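Local coordinates for protein chloromuconate cycloisomerase (PDB 4M0X) that belongs to the enolase superfamily and carries a manganese ion in its barrel domain, at residues S266-K271 against S291-F296. Numbering follows the deposited sequence.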
ATOM      1  N   SER A 266     -19.172   4.991   4.466  1.00 27.18           N
ATOM      2  CA  SER A 266     -19.469   5.137   5.886  1.00 26.25           C
ATOM      3  C   SER A 266     -20.565   4.195   6.351  1.00 26.02           C
ATOM      4  O   SER A 266     -20.606   3.842   7.550  1.00 28.61           O
ATOM      5  CB  SER A 266     -19.900   6.585   6.200  1.00 25.63           C
ATOM      6  OG  SER A 266     -18.905   7.507   5.830  1.00 26.17           O
ATOM      7  N   ALA A 267     -21.473   3.835   5.439  1.00 23.88           N
ATOM      8  CA  ALA A 267     -22.619   3.004   5.790  1.00 22.71           C
ATOM      9  C   ALA A 267     -23.129   2.046   4.706  1.00 23.87           C
ATOM     10  O   ALA A 267     -22.758   2.128   3.538  1.00 23.88           O
ATOM     11  CB  ALA A 267     -23.745   3.866   6.282  1.00 20.83           C
ATOM     12  N   PHE A 268     -23.987   1.122   5.125  1.00 24.90           N
ATOM     13  CA  PHE A 268     -24.724   0.274   4.205  1.00 26.53           C
ATOM     14  C   PHE A 268     -26.192   0.641   4.231  1.00 28.80           C
ATOM     15  O   PHE A 268     -26.743   0.933   5.291  1.00 32.75           O
ATOM     16  CB  PHE A 268     -24.545  -1.211   4.550  1.00 24.74           C
ATOM     17  CG  PHE A 268     -23.138  -1.705   4.358  1.00 24.87           C
ATOM     18  CD1 PHE A 268     -22.233  -0.992   3.579  1.00 25.22           C
ATOM     19  CD2 PHE A 268     -22.724  -2.889   4.930  1.00 25.33           C
ATOM     20  CE1 PHE A 268     -20.943  -1.440   3.405  1.00 26.50           C
ATOM     21  CE2 PHE A 268     -21.452  -3.380   4.730  1.00 24.88           C
ATOM     22  CZ  PHE A 268     -20.550  -2.650   3.973  1.00 27.28           C
ATOM     23  N   ALA A 269     -26.820   0.658   3.061  1.00 28.51           N
ATOM     24  CA  ALA A 269     -28.269   0.644   3.001  1.00 25.54           C
ATOM     25  C   ALA A 269     -28.647  -0.831   2.940  1.00 24.27           C
ATOM     26  O   ALA A 269     -28.289  -1.521   1.996  1.00 22.71           O
ATOM     27  CB  ALA A 269     -28.742   1.379   1.766  1.00 26.37           C
ATOM     28  N   ILE A 270     -29.334  -1.324   3.963  1.00 23.23           N
ATOM     29  CA  ILE A 270     -29.718  -2.725   3.994  1.00 22.12           C
ATOM     30  C   ILE A 270     -31.131  -2.918   3.426  1.00 22.59           C
ATOM     31  O   ILE A 270     -32.042  -2.146   3.741  1.00 23.22           O
ATOM     32  CB  ILE A 270     -29.621  -3.276   5.424  1.00 21.70           C
ATOM     33  CG1 ILE A 270     -28.232  -2.992   6.012  1.00 21.11           C
ATOM     34  CG2 ILE A 270     -29.979  -4.760   5.452  1.00 21.60           C
ATOM     35  CD1 ILE A 270     -27.101  -3.811   5.423  1.00 21.00           C
ATOM     36  N   LYS A 271     -31.308  -3.937   2.577  1.00 22.48           N
ATOM     37  CA  LYS A 271     -32.565  -4.164   1.845  1.00 22.48           C
ATOM     38  C   LYS A 271     -32.577  -5.611   1.459  1.00 22.13           C
ATOM     39  O   LYS A 271     -31.576  -6.078   0.944  1.00 22.14           O
ATOM     40  CB  LYS A 271     -32.595  -3.390   0.533  1.00 22.28           C
ATOM     41  CG  LYS A 271     -32.839  -1.900   0.585  1.00 21.26           C
ATOM     42  CD  LYS A 271     -33.302  -1.411  -0.790  1.00 21.27           C
ATOM     43  CE  LYS A 271     -32.174  -0.833  -1.629  1.00 20.85           C
ATOM     44  NZ  LYS A 271     -32.250   0.653  -1.715  1.00 20.58           N
ATOM     45  N   SER A 291     -17.159  -4.302  10.962  1.00 28.10           N
ATOM     46  CA  SER A 291     -16.244  -3.344  10.359  1.00 26.70           C
ATOM     47  C   SER A 291     -16.557  -1.913  10.771  1.00 23.70           C
ATOM     48  O   SER A 291     -15.908  -0.997  10.364  1.00 21.70           O
ATOM     49  CB  SER A 291     -16.267  -3.491   8.850  1.00 28.77           C
ATOM     50  OG  SER A 291     -17.513  -3.028   8.353  1.00 34.23           O
ATOM     51  N   GLY A 292     -17.561  -1.752  11.603  1.00 24.12           N
ATOM     52  CA  GLY A 292     -17.835  -0.478  12.233  1.00 25.89           C
ATOM     53  C   GLY A 292     -18.537   0.546  11.368  1.00 26.25           C
ATOM     54  O   GLY A 292     -18.498   1.744  11.682  1.00 28.23           O
ATOM     55  N   LEU A 293     -19.160   0.075  10.291  1.00 24.91           N
ATOM     56  CA  LEU A 293     -20.026   0.892   9.444  1.00 24.67           C
ATOM     57  C   LEU A 293     -21.467   0.848   9.920  1.00 25.15           C
ATOM     58  O   LEU A 293     -21.975  -0.194  10.345  1.00 25.13           O
ATOM     59  CB  LEU A 293     -19.979   0.413   7.995  1.00 23.00           C
ATOM     60  CG  LEU A 293     -18.567   0.170   7.503  1.00 22.93           C
ATOM     61  CD1 LEU A 293     -18.483  -0.490   6.125  1.00 22.01           C
ATOM     62  CD2 LEU A 293     -17.842   1.499   7.550  1.00 23.33           C
ATOM     63  N   ALA A 294     -22.122   1.996   9.807  1.00 26.32           N
ATOM     64  CA  ALA A 294     -23.541   2.152  10.123  1.00 27.25           C
ATOM     65  C   ALA A 294     -24.488   1.459   9.136  1.00 28.47           C
ATOM     66  O   ALA A 294     -24.113   1.128   8.010  1.00 29.53           O
ATOM     67  CB  ALA A 294     -23.877   3.625  10.199  1.00 26.29           C
ATOM     68  N   CYS A 295     -25.730   1.262   9.562  1.00 28.49           N
ATOM     69  CA  CYS A 295     -26.748   0.692   8.700  1.00 27.41           C
ATOM     70  C   CYS A 295     -27.950   1.595   8.593  1.00 27.45           C
ATOM     71  O   CYS A 295     -28.245   2.435   9.481  1.00 29.85           O
ATOM     72  CB  CYS A 295     -27.187  -0.681   9.194  1.00 27.27           C
ATOM     73  SG  CYS A 295     -26.010  -2.014   8.883  1.00 30.57           S
ATOM     74  N   PHE A 296     -28.637   1.397   7.486  1.00 25.13           N
ATOM     75  CA  PHE A 296     -29.818   2.111   7.167  1.00 24.88           C
ATOM     76  C   PHE A 296     -30.790   1.033   6.802  1.00 24.17           C
ATOM     77  O   PHE A 296     -30.436   0.101   6.064  1.00 22.70           O
ATOM     78  CB  PHE A 296     -29.548   2.964   5.956  1.00 26.32           C
ATOM     79  CG  PHE A 296     -30.682   3.870   5.571  1.00 27.02           C
ATOM     80  CD1 PHE A 296     -31.308   4.687   6.521  1.00 27.80           C
ATOM     81  CD2 PHE A 296     -31.070   3.971   4.243  1.00 25.55           C
ATOM     82  CE1 PHE A 296     -32.320   5.566   6.147  1.00 27.91           C
ATOM     83  CE2 PHE A 296     -32.074   4.852   3.858  1.00 25.51           C
ATOM     84  CZ  PHE A 296     -32.706   5.648   4.807  1.00 26.59           C
TER
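F268 N donates to A294 O over 2.9 Å in a nearly straight bond (166°), while F268 O receives a weak bond from F296 N and a CA-H contact from C295. Strands 267-270 and 294-297 thus pair in parallel, with A267 beside A294, F268 beside C295 and A269 beside F296. I270 N closes the row on F296 O at 2.8 Å. At the opposite end A294 N reaches S266 O in a longer bond of 3.3 Å.

On the helix-facing side, packing is dense. The L293 methyl CD1 comes obliquely against the outer end of the F268 ring, 3.7 Å from CZ. With CG1 beside its own backbone N (chi1 -53°), I270 lays that branch along C295 SG, 3.8 Å away. I284 and A288 of helix 278-291 cover this layer, while A256 and L259 of helix 253-262 close over F268. The connection is a right-handed beta-alpha-beta crossover of the TIM-barrel type: from strand 267-270 the chain passes through the short helix 272-275 into helix 278-291, which ends in a Schellman motif at G292 before strand 294-297 begins.

The face carrying A267, A269, A294 and F296 points into the barrel and is looser across the pair, though still buried. The CB atoms of A267 and A294 meet at 3.9 Å, and L204 of the second subunit packs on S266 and A294. F296, with CG anti to its backbone N (chi1 -175°), swings its ring away towards V322 and E325. A269 CB touches the ring's edge at CD2, a looser 4.3 Å. The A269 side chain lies about 6 Å from the bound manganese, and beyond the strand end K271 NZ forms a salt bridge with D247, a ligand of that metal.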